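PDB 7BYT: galactan 1,3-beta-galactosidase, which probably cleaves galactose from the ends of beta-1,3-galactan chains and, through a second domain, binds carbohydrate and calcium. Local coordinates for residues A[28-33]-A[50-55]; A[110-115]-A[123-128]; A[139-144]-A[189-194]; A[371-376]-A[406-411]. All blocks are in the same frame, centred on the assembly; numbering follows the deposited sequence.

Contact 1: residues A[28-33]-A[50-55]; sequences GSTFYW and CYTSSD
Phe31 and Trp33 pair through their backbones with Ser53 and Tyr51, and four hydrogen bonds define the antiparallel register. Phe31 N reaches Ser53 O at 2.9 Å, and Trp33 N meets Tyr51 O at 2.8 Å in a nearly straight bond (171° at the hydrogen). The return bonds run from Ser53 N to Phe31 O and from Tyr51 N to Trp33 O. Between them Tyr32 and Thr52 form the non-hydrogen-bonded pair, their CA atoms 4.7 Å apart. Beyond Phe31 and Ser53, at the margin of the pairing, a water donates to both Ser29 O and Ser54 O, carrying the pairing one step further.

Apolar and sulfur contacts gather on the face of Tyr32 and Thr52, whose side chains lie alongside each other. Thr52 CG2 approaches Tyr32 CE2 to 3.4 Å, obliquely to the ring. Its placement follows from chi1 (59°), which sets this methyl anti to the carbonyl carbon, while OG1 bonds to Gln62. Cys50 SG comes to the ring's edge, 4.1 Å from Tyr32 CD2, a sulfur-aromatic contact made by a sulfur already tied in the disulfide to Cys119.

On the other face, Trp33 CB and Tyr51 CB are 4.3 Å apart and the Tyr51 ring turns its edge to Trp33 O. The Trp33 indole goes on to meet Trp59 and Tyr270 edge-to-face, and Tyr51 OH bonds to Gln18 N.

With strands 22-27 and 60-61 flanking it, this beta hairpin supplies the two middle strands of a four-stranded antiparallel blade, as expected of the five-bladed beta-propeller of glycoside hydrolase family 43.

Contact 2: residues A[110-115]-A[123-128]; sequences VGVATA and TYKGSF
Val110 and Phe128 open the backbone pairing: Val110 N bonds to Phe128 O and Phe128 N to Val110 O, both at 2.9 Å. At the far end Thr114 and Thr123 exchange a second pair of bonds, Thr123 N reaching Thr114 O at 2.8 Å. The register slips in between. Gly111 faces Ser127, yet Ala113 faces Tyr124, so Lys125 and Gly126 together stand opposite Val112; this is a beta bulge. Val112 O takes Lys125 N in an almost straight bond (178° at the hydrogen), whereas Val112 N reaches Gly126 O at a longer 3.2 Å.

Apolar contact is concentrated on the Phe128 ring. Val110 CG2 sits over the centre of one face, 3.6 Å from the centroid and 14° off the normal, a CH-pi contact, while Val112 CG2 approaches CE1 obliquely. The ring is swung back over the neighbouring strand because chi1 (62°) places CG between the backbone N and the carbonyl carbon. An alanine here would remove the ring and is likely to open a gap above the Val110 and Val112 methyls. The aliphatic part of Lys125 runs alongside Val112, with CD 3.9 Å from Val112 CG1.

Polar side chains add local links: Tyr124 OH and Ser127 OG share a 2.6 Å hydrogen bond, and a water joins Thr114 OG1 to Thr123 O.

Strand 123-128 is the outermost of its four-stranded sheet; strand 109-115 pairs on its other side with strand 93-101, where Val110 and Val112 rest on Trp97, and Ser127 OG, from the outer strand, bonds to Ser100 OG of strand 93-101.

Contact 3: residues A[139-144]-A[189-194]; sequences SIFQDD and PGIVKH. With GOL (glycerol), chain O.
Ile191 CG2 lies over one face of the Phe141 ring, 3.8 Å from the centroid and displaced toward the rim, in a CH-pi contact. The two side chains cross at about a right angle, and CG of Phe141 stands anti to its own backbone N (chi1 167°), which carries the ring across to strand 189-194. Further along, the extended chain of Lys193 brings NZ to two carboxylates at once, 2.8 Å from Asp143 OD1 and likewise 2.8 Å from Asp144 OD1, each met on the syn side but out of the carboxylate plane. A methionine in its place would take away the ammonium group and would probably leave the two aspartates facing each other without this shared counter-charge.

The strands run nearly parallel, 13° apart, with closest axes at 6.6 Å. They belong to successive sheets, consistent with inner strands of neighbouring blades in the family's beta-propeller, and small molecules bridge the seam. One water accepts from Ser139 OG and donates to Pro189 O; a second donates to Ser139 OG and accepts from Ile191 N. A glycerol, probably from the crystallisation liquor, accepts from Lys193 N at O1 and donates through O3 to Gln142 O, 2.6 Å away.

In the second shell, Asp144 N also donates to Asp143 OD1, and Tyr198 OH holds Asp143 OD2. Leu221 packs on both Phe141 and Ile191, and Pro189 touches the galactose-binding Asp137.

Contact 4: residues A[371-376]-A[406-411]; sequences VSVNGG and NSITFG
Val371 and Val373 set their side chains beside those of Phe410 and Ile408 on one face of an antiparallel strand pair, part of a five-stranded sheet in the beta-sandwich expected of this carbohydrate-binding module. Val371 divides its methyls: CG1 meets Ile408 CG2 at 3.6 Å, while CG2 reaches Phe410 CD2 at 3.8 Å, oblique to the ring. All three side chains point the same way. That face looks into the sandwich, for Ile408 and Phe410 also touch Ile424 of the opposing sheet, and Val373 touches Leu399 and Leu401.

On the reverse face stand Ser372 and Thr409, whose backbones exchange two hydrogen bonds; Thr409 OG1 is hydrogen-bonded to Thr342 OG1.

At the end of the strand, a type I' turn runs from Val373 to Gly376. Gly376 N bonds to Val373 O to close it, and Ser372 OG, just before it, donates to Gly376 O. Asn374, at its second position, uses both backbone and side chain. Its N bonds to Ser407 O at 2.8 Å. Because chi1 (-57°) leaves CG beside the backbone N, the amide lies against the partner strand and OD1 accepts from Ser407 N at 2.9 Å, imitating a backbone carbonyl.

The side chains of Asn374 and Asn406 cross obliquely, their amide planes 30° apart. Asn406 is itself held by Val346 O at ND2, and its OD1 accepts twice, from Asn402 N and, at 2.8 Å, from Asn374 ND2, with that oxygen close to the plane of the Asn374 amide.

In the fold
From the N terminus, contact 1 closes a 16-residue loop within one hairpin, and contact 2 closes a tighter one of seven residues within another. Strand 138-142 is the next strand after 123-128, so contact 3 opens soon after contact 2 ends; in space their nearest atoms are about 7 Å apart and do not touch. Contact 3 spans 44 residues, 24 of them in strands. Contact 4 closes 29 residues, its centre about 52 Å from that of contact 2. All four follow in series; none nests or crosses. Contacts 1 and 2 hold single sheets together and contact 3 joins two, all in what is probably the family 43 propeller; contact 4 lies in the presumed sandwich of the binding module.

Contact 1: residues A[28-33]-A[50-55]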
loop_
_atom_site.group_PDB
_atom_site.type_symbol
_atom_site.label_atom_id
_atom_site.label_comp_id
_atom_site.label_asym_id
_atom_site.label_seq_id
_atom_site.Cartn_x
_atom_site.Cartn_y
_atom_site.Cartn_z
ATOM N N GLY A 28 -19.086 -8.314 -10.801
ATOM C CA GLY A 28 -20.253 -8.284 -9.938
ATOM C C GLY A 28 -20.004 -7.322 -8.798
ATOM O O GLY A 28 -19.662 -6.155 -9.014
ATOM N N SER A 29 -20.170 -7.803 -7.566
ATOM C CA SER A 29 -19.740 -7.062 -6.389
ATOM C C SER A 29 -18.582 -7.754 -5.679
ATOM O O SER A 29 -18.359 -7.534 -4.485
ATOM C CB SER A 29 -20.909 -6.813 -5.434
ATOM O OG SER A 29 -21.327 -8.019 -4.826
ATOM N N THR A 30 -17.854 -8.605 -6.394
ATOM C CA THR A 30 -16.695 -9.303 -5.852
ATOM C C THR A 30 -15.434 -8.563 -6.265
ATOM O O THR A 30 -15.272 -8.198 -7.433
ATOM C CB THR A 30 -16.639 -10.736 -6.380
ATOM O OG1 THR A 30 -17.842 -11.414 -5.997
ATOM C CG2 THR A 30 -15.446 -11.494 -5.797
ATOM N N PHE A 31 -14.551 -8.332 -5.305
ATOM C CA PHE A 31 -13.257 -7.734 -5.591
ATOM C C PHE A 31 -12.225 -8.839 -5.741
ATOM O O PHE A 31 -12.124 -9.727 -4.885
ATOM C CB PHE A 31 -12.862 -6.766 -4.479
ATOM C CG PHE A 31 -13.803 -5.607 -4.360
ATOM C CD1 PHE A 31 -13.672 -4.509 -5.191
ATOM C CD2 PHE A 31 -14.854 -5.645 -3.459
ATOM C CE1 PHE A 31 -14.555 -3.444 -5.102
ATOM C CE2 PHE A 31 -15.742 -4.586 -3.367
ATOM C CZ PHE A 31 -15.593 -3.487 -4.188
ATOM N N TYR A 32 -11.488 -8.798 -6.849
ATOM C CA TYR A 32 -10.378 -9.700 -7.116
ATOM C C TYR A 32 -9.092 -8.914 -6.920
ATOM O O TYR A 32 -8.900 -7.864 -7.547
ATOM C CB TYR A 32 -10.458 -10.244 -8.548
ATOM C CG TYR A 32 -11.617 -11.191 -8.730
ATOM C CD1 TYR A 32 -12.919 -10.716 -8.870
ATOM C CD2 TYR A 32 -11.407 -12.559 -8.732
ATOM C CE1 TYR A 32 -13.987 -11.602 -9.010
ATOM C CE2 TYR A 32 -12.458 -13.439 -8.875
ATOM C CZ TYR A 32 -13.737 -12.955 -9.018
ATOM O OH TYR A 32 -14.775 -13.854 -9.154
ATOM N N TRP A 33 -8.229 -9.413 -6.045
ATOM C CA TRP A 33 -6.957 -8.778 -5.733
ATOM C C TRP A 33 -5.861 -9.686 -6.276
ATOM O O TRP A 33 -5.682 -10.815 -5.791
ATOM C CB TRP A 33 -6.853 -8.603 -4.221
ATOM C CG TRP A 33 -5.572 -8.004 -3.688
ATOM C CD1 TRP A 33 -4.512 -7.510 -4.402
ATOM C CD2 TRP A 33 -5.241 -7.841 -2.312
ATOM N NE1 TRP A 33 -3.537 -7.045 -3.543
ATOM C CE2 TRP A 33 -3.962 -7.247 -2.253
ATOM C CE3 TRP A 33 -5.904 -8.149 -1.114
ATOM C CZ2 TRP A 33 -3.332 -6.948 -1.043
ATOM C CZ3 TRP A 33 -5.281 -7.855 0.082
ATOM C CH2 TRP A 33 -3.999 -7.259 0.110
ATOM N N CYS A 50 -4.243 -14.634 -6.348
ATOM C CA CYS A 50 -5.596 -14.163 -6.621
ATOM C C CYS A 50 -6.432 -14.379 -5.369
ATOM O O CYS A 50 -6.627 -15.524 -4.948
ATOM C CB CYS A 50 -6.209 -14.927 -7.805
ATOM S SG CYS A 50 -7.658 -14.122 -8.534
ATOM N N TYR A 51 -6.906 -13.284 -4.775
ATOM C CA TYR A 51 -7.775 -13.313 -3.605
ATOM C C TYR A 51 -9.090 -12.628 -3.938
ATOM O O TYR A 51 -9.133 -11.697 -4.750
ATOM C CB TYR A 51 -7.147 -12.538 -2.429
ATOM C CG TYR A 51 -5.846 -13.106 -1.898
ATOM C CD1 TYR A 51 -4.638 -12.850 -2.539
ATOM C CD2 TYR A 51 -5.818 -13.888 -0.740
ATOM C CE1 TYR A 51 -3.445 -13.356 -2.047
ATOM C CE2 TYR A 51 -4.621 -14.406 -0.241
ATOM C CZ TYR A 51 -3.439 -14.134 -0.901
ATOM O OH TYR A 51 -2.250 -14.633 -0.423
ATOM N N THR A 52 -10.167 -13.065 -3.287
ATOM C CA THR A 52 -11.482 -12.471 -3.480
ATOM C C THR A 52 -12.075 -11.999 -2.158
ATOM O O THR A 52 -11.806 -12.566 -1.095
ATOM C CB THR A 52 -12.472 -13.454 -4.136
ATOM O OG1 THR A 52 -12.610 -14.628 -3.325
ATOM C CG2 THR A 52 -11.989 -13.854 -5.510
ATOM N N SER A 53 -12.917 -10.974 -2.241
ATOM C CA SER A 53 -13.632 -10.506 -1.062
ATOM C C SER A 53 -14.886 -9.778 -1.506
ATOM O O SER A 53 -14.980 -9.287 -2.633
ATOM C CB SER A 53 -12.762 -9.601 -0.184
ATOM O OG SER A 53 -12.724 -8.290 -0.699
ATOM N N SER A 54 -15.858 -9.716 -0.597
ATOM C CA SER A 54 -17.043 -8.901 -0.799
ATOM C C SER A 54 -16.935 -7.541 -0.129
ATOM O O SER A 54 -17.750 -6.659 -0.418
ATOM C CB SER A 54 -18.268 -9.614 -0.214
ATOM O OG SER A 54 -18.097 -9.798 1.181
ATOM N N ASP A 55 -15.968 -7.354 0.768
ATOM C CA ASP A 55 -15.988 -6.195 1.649
ATOM C C ASP A 55 -14.633 -5.518 1.776
ATOM O O ASP A 55 -14.494 -4.608 2.605
ATOM C CB ASP A 55 -16.493 -6.600 3.033
ATOM C CG ASP A 55 -15.649 -7.700 3.677
ATOM O OD1 ASP A 55 -14.575 -8.070 3.146
ATOM O OD2 ASP A 55 -16.069 -8.199 4.742
HETATM O O HOH W 1 -19.735 -6.767 -2.236
#

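Contact 2: residues A[110-115]-A[123-128]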
loop_
_atom_site.group_PDB
_atom_site.type_symbol
_atom_site.label_atom_id
_atom_site.label_comp_id
_atom_site.label_asym_id
_atom_site.label_seq_id
_atom_site.Cartn_x
_atom_site.Cartn_y
_atom_site.Cartn_z
ATOM N N VAL A 110 7.109 -5.504 -20.629
ATOM C CA VAL A 110 5.809 -5.913 -20.115
ATOM C C VAL A 110 5.594 -7.369 -20.481
ATOM O O VAL A 110 6.163 -7.890 -21.445
ATOM C CB VAL A 110 4.634 -5.074 -20.661
ATOM C CG1 VAL A 110 4.741 -3.634 -20.219
ATOM C CG2 VAL A 110 4.547 -5.192 -22.187
ATOM N N GLY A 111 4.749 -8.037 -19.706
ATOM C CA GLY A 111 4.254 -9.346 -20.090
ATOM C C GLY A 111 2.740 -9.352 -20.086
ATOM O O GLY A 111 2.120 -8.552 -19.382
ATOM N N VAL A 112 2.129 -10.254 -20.866
ATOM C CA VAL A 112 0.677 -10.319 -21.003
ATOM C C VAL A 112 0.242 -11.771 -20.855
ATOM O O VAL A 112 0.942 -12.687 -21.299
ATOM C CB VAL A 112 0.212 -9.736 -22.360
ATOM C CG1 VAL A 112 -1.307 -9.816 -22.497
ATOM C CG2 VAL A 112 0.691 -8.288 -22.514
ATOM N N ALA A 113 -0.909 -11.980 -20.208
ATOM C CA ALA A 113 -1.498 -13.309 -20.061
ATOM C C ALA A 113 -3.012 -13.164 -20.125
ATOM O O ALA A 113 -3.560 -12.102 -19.824
ATOM C CB ALA A 113 -1.055 -13.988 -18.756
ATOM N N THR A 114 -3.701 -14.248 -20.518
ATOM C CA THR A 114 -5.146 -14.214 -20.732
ATOM C C THR A 114 -5.876 -15.342 -20.001
ATOM O O THR A 114 -5.317 -16.409 -19.736
ATOM C CB THR A 114 -5.495 -14.294 -22.233
ATOM O OG1 THR A 114 -5.043 -15.545 -22.773
ATOM C CG2 THR A 114 -4.847 -13.138 -23.015
ATOM N N ALA A 115 -7.153 -15.102 -19.714
ATOM C CA ALA A 115 -8.000 -16.129 -19.116
ATOM C C ALA A 115 -9.450 -15.814 -19.436
ATOM O O ALA A 115 -9.802 -14.671 -19.728
ATOM C CB ALA A 115 -7.811 -16.210 -17.595
ATOM N N THR A 123 -2.942 -17.799 -19.105
ATOM C CA THR A 123 -1.977 -18.323 -20.064
ATOM C C THR A 123 -1.092 -17.180 -20.549
ATOM O O THR A 123 -1.573 -16.232 -21.176
ATOM C CB THR A 123 -2.683 -18.976 -21.249
ATOM O OG1 THR A 123 -3.488 -20.070 -20.785
ATOM C CG2 THR A 123 -1.657 -19.507 -22.234
ATOM N N TYR A 124 0.199 -17.282 -20.262
ATOM C CA TYR A 124 1.172 -16.285 -20.688
ATOM C C TYR A 124 1.364 -16.325 -22.201
ATOM O O TYR A 124 1.575 -17.398 -22.789
ATOM C CB TYR A 124 2.481 -16.613 -19.995
ATOM C CG TYR A 124 3.722 -15.825 -20.399
ATOM C CD1 TYR A 124 3.829 -14.455 -20.169
ATOM C CD2 TYR A 124 4.816 -16.489 -20.944
ATOM C CE1 TYR A 124 4.993 -13.760 -20.501
ATOM C CE2 TYR A 124 5.972 -15.806 -21.289
ATOM C CZ TYR A 124 6.058 -14.444 -21.053
ATOM O OH TYR A 124 7.216 -13.785 -21.373
ATOM N N LYS A 125 1.316 -15.154 -22.836
ATOM C CA LYS A 125 1.483 -15.064 -24.284
ATOM C C LYS A 125 2.779 -14.394 -24.720
ATOM O O LYS A 125 3.058 -14.343 -25.927
ATOM C CB LYS A 125 0.258 -14.445 -24.982
ATOM C CG LYS A 125 -0.018 -12.978 -24.722
ATOM C CD LYS A 125 -1.458 -12.600 -25.154
ATOM C CE LYS A 125 -1.708 -12.685 -26.675
ATOM N NZ LYS A 125 -0.862 -11.749 -27.488
ATOM N N GLY A 126 3.586 -13.895 -23.793
ATOM C CA GLY A 126 4.896 -13.378 -24.128
ATOM C C GLY A 126 5.151 -12.027 -23.493
ATOM O O GLY A 126 4.253 -11.368 -22.972
ATOM N N SER A 127 6.422 -11.626 -23.562
ATOM C CA SER A 127 6.888 -10.343 -23.059
ATOM C C SER A 127 7.456 -9.516 -24.206
ATOM O O SER A 127 7.892 -10.060 -25.223
ATOM C CB SER A 127 7.966 -10.537 -21.975
ATOM O OG SER A 127 7.441 -11.219 -20.839
ATOM N N PHE A 128 7.429 -8.190 -24.046
ATOM C CA PHE A 128 7.909 -7.288 -25.092
ATOM C C PHE A 128 8.171 -5.897 -24.527
ATOM O O PHE A 128 7.683 -5.531 -23.455
ATOM C CB PHE A 128 6.930 -7.212 -26.282
ATOM C CG PHE A 128 5.565 -6.680 -25.937
ATOM C CD1 PHE A 128 4.562 -7.534 -25.495
ATOM C CD2 PHE A 128 5.267 -5.325 -26.077
ATOM C CE1 PHE A 128 3.302 -7.044 -25.191
ATOM C CE2 PHE A 128 4.008 -4.836 -25.772
ATOM C CZ PHE A 128 3.027 -5.696 -25.327
HETATM O O HOH W 2 -5.864 -19.718 -19.371
HETATM O O HOH W 3 -2.509 -16.134 -23.563
#

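Contact 3: residues A[139-144]-A[189-194]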
loop_
_atom_site.group_PDB
_atom_site.type_symbol
_atom_site.label_atom_id
_atom_site.label_comp_id
_atom_site.label_asym_id
_atom_site.label_seq_id
_atom_site.Cartn_x
_atom_site.Cartn_y
_atom_site.Cartn_z
ATOM N N SER A 139 1.116 0.343 -14.974
ATOM C CA SER A 139 -0.269 0.022 -14.668
ATOM C C SER A 139 -1.050 0.025 -15.966
ATOM O O SER A 139 -0.557 0.447 -17.009
ATOM C CB SER A 139 -0.891 1.012 -13.683
ATOM O OG SER A 139 -2.115 0.492 -13.166
ATOM N N ILE A 140 -2.281 -0.454 -15.887
ATOM C CA ILE A 140 -3.209 -0.387 -17.005
ATOM C C ILE A 140 -4.447 0.357 -16.551
ATOM O O ILE A 140 -4.951 0.125 -15.446
ATOM C CB ILE A 140 -3.618 -1.835 -17.354
ATOM C CG1 ILE A 140 -2.402 -2.657 -17.779
ATOM C CG2 ILE A 140 -4.736 -1.860 -18.390
ATOM C CD1 ILE A 140 -1.890 -2.284 -19.134
ATOM N N PHE A 141 -4.924 1.263 -17.397
ATOM C CA PHE A 141 -6.117 2.044 -17.120
ATOM C C PHE A 141 -7.120 1.806 -18.241
ATOM O O PHE A 141 -6.769 1.894 -19.421
ATOM C CB PHE A 141 -5.776 3.537 -17.035
ATOM C CG PHE A 141 -6.988 4.422 -17.064
ATOM C CD1 PHE A 141 -7.785 4.558 -15.943
ATOM C CD2 PHE A 141 -7.345 5.080 -18.221
ATOM C CE1 PHE A 141 -8.920 5.347 -15.974
ATOM C CE2 PHE A 141 -8.479 5.873 -18.259
ATOM C CZ PHE A 141 -9.266 5.999 -17.141
ATOM N N GLN A 142 -8.362 1.511 -17.869
ATOM C CA GLN A 142 -9.448 1.288 -18.813
ATOM C C GLN A 142 -10.406 2.467 -18.707
ATOM O O GLN A 142 -11.004 2.694 -17.647
ATOM C CB GLN A 142 -10.159 -0.022 -18.476
ATOM C CG GLN A 142 -11.219 -0.449 -19.469
ATOM C CD GLN A 142 -11.830 -1.771 -19.048
ATOM O OE1 GLN A 142 -12.212 -1.938 -17.885
ATOM N NE2 GLN A 142 -11.880 -2.729 -19.965
ATOM N N ASP A 143 -10.552 3.204 -19.806
ATOM C CA ASP A 143 -11.407 4.381 -19.859
ATOM C C ASP A 143 -12.878 3.973 -19.915
ATOM O O ASP A 143 -13.231 2.804 -20.102
ATOM C CB ASP A 143 -11.041 5.245 -21.071
ATOM C CG ASP A 143 -11.223 6.737 -20.817
ATOM O OD1 ASP A 143 -11.888 7.113 -19.833
ATOM O OD2 ASP A 143 -10.688 7.527 -21.619
ATOM N N ASP A 144 -13.750 4.967 -19.750
ATOM C CA ASP A 144 -15.187 4.734 -19.704
ATOM C C ASP A 144 -15.900 5.191 -20.971
ATOM O O ASP A 144 -17.109 5.450 -20.941
ATOM C CB ASP A 144 -15.810 5.342 -18.443
ATOM C CG ASP A 144 -15.660 6.852 -18.370
ATOM O OD1 ASP A 144 -15.171 7.471 -19.338
ATOM O OD2 ASP A 144 -16.037 7.423 -17.321
ATOM N N PRO A 189 2.673 3.904 -11.011
ATOM C CA PRO A 189 1.525 4.719 -11.426
ATOM C C PRO A 189 0.176 4.031 -11.227
ATOM O O PRO A 189 0.054 2.803 -11.178
ATOM C CB PRO A 189 1.776 4.913 -12.923
ATOM C CG PRO A 189 2.458 3.616 -13.322
ATOM C CD PRO A 189 3.391 3.342 -12.175
ATOM N N GLY A 190 -0.855 4.873 -11.146
ATOM C CA GLY A 190 -2.231 4.456 -11.345
ATOM C C GLY A 190 -3.027 5.662 -11.784
ATOM O O GLY A 190 -2.636 6.801 -11.516
ATOM N N ILE A 191 -4.142 5.419 -12.480
ATOM C CA ILE A 191 -5.056 6.502 -12.840
ATOM C C ILE A 191 -6.458 6.181 -12.341
ATOM O O ILE A 191 -6.950 5.058 -12.518
ATOM C CB ILE A 191 -5.077 6.790 -14.355
ATOM C CG1 ILE A 191 -3.813 7.558 -14.740
ATOM C CG2 ILE A 191 -6.325 7.596 -14.750
ATOM C CD1 ILE A 191 -3.679 7.812 -16.241
ATOM N N VAL A 192 -7.096 7.170 -11.712
ATOM C CA VAL A 192 -8.537 7.164 -11.455
ATOM C C VAL A 192 -9.150 8.288 -12.260
ATOM O O VAL A 192 -8.646 9.415 -12.233
ATOM C CB VAL A 192 -8.822 7.414 -9.963
ATOM C CG1 VAL A 192 -10.328 7.524 -9.703
ATOM C CG2 VAL A 192 -8.219 6.341 -9.120
ATOM N N LYS A 193 -10.243 7.994 -12.965
ATOM C CA LYS A 193 -11.012 9.034 -13.631
ATOM C C LYS A 193 -12.087 9.487 -12.663
ATOM O O LYS A 193 -12.837 8.661 -12.138
ATOM C CB LYS A 193 -11.635 8.513 -14.921
ATOM C CG LYS A 193 -12.052 9.614 -15.887
ATOM C CD LYS A 193 -12.628 9.039 -17.168
ATOM C CE LYS A 193 -12.825 10.122 -18.209
ATOM N NZ LYS A 193 -13.280 9.555 -19.502
ATOM N N HIS A 194 -12.124 10.783 -12.386
ATOM C CA HIS A 194 -13.018 11.325 -11.374
ATOM C C HIS A 194 -13.595 12.616 -11.924
ATOM O O HIS A 194 -12.844 13.503 -12.339
ATOM C CB HIS A 194 -12.252 11.588 -10.069
ATOM C CG HIS A 194 -13.002 12.418 -9.072
ATOM N ND1 HIS A 194 -13.835 11.867 -8.120
ATOM C CD2 HIS A 194 -13.032 13.756 -8.872
ATOM C CE1 HIS A 194 -14.356 12.833 -7.383
ATOM N NE2 HIS A 194 -13.880 13.987 -7.813
HETATM C C1 GOL O . -12.753 5.386 -13.263
HETATM O O1 GOL O . -11.358 5.276 -13.143
HETATM C C2 GOL O . -13.250 4.274 -14.245
HETATM O O2 GOL O . -14.640 4.213 -14.302
HETATM C C3 GOL O . -12.647 4.617 -15.634
HETATM O O3 GOL O . -13.185 3.657 -16.514
HETATM O O HOH W 4 -2.027 1.148 -10.482
HETATM O O HOH W 5 -4.412 2.626 -13.461
#

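Contact 4: residues A[371-376]-A[406-411]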
loop_
_atom_site.group_PDB
_atom_site.type_symbol
_atom_site.label_atom_id
_atom_site.label_comp_id
_atom_site.label_asym_id
_atom_site.label_seq_id
_atom_site.Cartn_x
_atom_site.Cartn_y
_atom_site.Cartn_z
ATOM N N VAL A 371 4.862 -4.224 24.794
ATOM C CA VAL A 371 3.581 -3.706 25.262
ATOM C C VAL A 371 2.967 -4.735 26.202
ATOM O O VAL A 371 2.841 -5.912 25.838
ATOM C CB VAL A 371 2.622 -3.430 24.087
ATOM C CG1 VAL A 371 1.317 -2.848 24.603
ATOM C CG2 VAL A 371 3.260 -2.478 23.074
ATOM N N SER A 372 2.595 -4.298 27.405
ATOM C CA SER A 372 1.870 -5.129 28.357
ATOM C C SER A 372 0.587 -4.413 28.740
ATOM O O SER A 372 0.612 -3.229 29.094
ATOM C CB SER A 372 2.715 -5.390 29.608
ATOM O OG SER A 372 1.944 -5.993 30.634
ATOM N N VAL A 373 -0.531 -5.126 28.669
ATOM C CA VAL A 373 -1.830 -4.576 29.032
ATOM C C VAL A 373 -2.223 -5.143 30.390
ATOM O O VAL A 373 -2.317 -6.367 30.554
ATOM C CB VAL A 373 -2.886 -4.920 27.971
ATOM C CG1 VAL A 373 -4.245 -4.416 28.394
ATOM C CG2 VAL A 373 -2.489 -4.320 26.622
ATOM N N ASN A 374 -2.452 -4.261 31.368
ATOM C CA ASN A 374 -2.888 -4.672 32.709
ATOM C C ASN A 374 -1.969 -5.731 33.317
ATOM O O ASN A 374 -2.417 -6.651 34.008
ATOM C CB ASN A 374 -4.341 -5.140 32.691
ATOM C CG ASN A 374 -5.269 -4.083 32.156
ATOM O OD1 ASN A 374 -5.144 -2.916 32.510
ATOM N ND2 ASN A 374 -6.194 -4.479 31.291
ATOM N N GLY A 375 -0.675 -5.609 33.046
ATOM C CA GLY A 375 0.289 -6.544 33.590
ATOM C C GLY A 375 0.301 -7.910 32.945
ATOM O O GLY A 375 0.958 -8.815 33.467
ATOM N N GLY A 376 -0.390 -8.092 31.821
ATOM C CA GLY A 376 -0.351 -9.351 31.117
ATOM C C GLY A 376 0.989 -9.589 30.456
ATOM O O GLY A 376 1.864 -8.718 30.414
ATOM N N ASN A 406 -8.086 0.443 31.985
ATOM C CA ASN A 406 -6.933 -0.319 31.536
ATOM C C ASN A 406 -5.680 0.520 31.708
ATOM O O ASN A 406 -5.721 1.754 31.671
ATOM C CB ASN A 406 -7.042 -0.678 30.052
ATOM C CG ASN A 406 -8.150 -1.664 29.779
ATOM O OD1 ASN A 406 -7.915 -2.868 29.747
ATOM N ND2 ASN A 406 -9.368 -1.163 29.595
ATOM N N SER A 407 -4.566 -0.176 31.892
ATOM C CA SER A 407 -3.243 0.414 31.944
ATOM C C SER A 407 -2.396 -0.297 30.906
ATOM O O SER A 407 -2.487 -1.520 30.758
ATOM C CB SER A 407 -2.651 0.182 33.344
ATOM O OG SER A 407 -1.388 0.793 33.500
ATOM N N ILE A 408 -1.592 0.462 30.163
ATOM C CA ILE A 408 -0.740 -0.110 29.123
ATOM C C ILE A 408 0.679 0.394 29.350
ATOM O O ILE A 408 0.905 1.610 29.394
ATOM C CB ILE A 408 -1.224 0.250 27.711
ATOM C CG1 ILE A 408 -2.713 -0.076 27.545
ATOM C CG2 ILE A 408 -0.399 -0.489 26.683
ATOM C CD1 ILE A 408 -3.299 0.358 26.200
ATOM N N THR A 409 1.626 -0.529 29.516
ATOM C CA THR A 409 3.019 -0.173 29.769
ATOM C C THR A 409 3.858 -0.498 28.544
ATOM O O THR A 409 3.718 -1.579 27.956
ATOM C CB THR A 409 3.567 -0.891 31.006
ATOM O OG1 THR A 409 2.872 -0.414 32.166
ATOM C CG2 THR A 409 5.039 -0.580 31.189
ATOM N N PHE A 410 4.713 0.447 28.160
ATOM C CA PHE A 410 5.561 0.349 26.977
ATOM C C PHE A 410 7.025 0.322 27.379
ATOM O O PHE A 410 7.463 1.131 28.204
ATOM C CB PHE A 410 5.343 1.566 26.077
ATOM C CG PHE A 410 3.946 1.677 25.557
ATOM C CD1 PHE A 410 2.960 2.325 26.298
ATOM C CD2 PHE A 410 3.605 1.115 24.335
ATOM C CE1 PHE A 410 1.660 2.409 25.832
ATOM C CE2 PHE A 410 2.295 1.201 23.859
ATOM C CZ PHE A 410 1.327 1.854 24.608
ATOM N N GLY A 411 7.783 -0.591 26.774
ATOM C CA GLY A 411 9.232 -0.542 26.841
ATOM C C GLY A 411 9.879 -1.411 27.900
ATOM O O GLY A 411 11.113 -1.441 27.977
#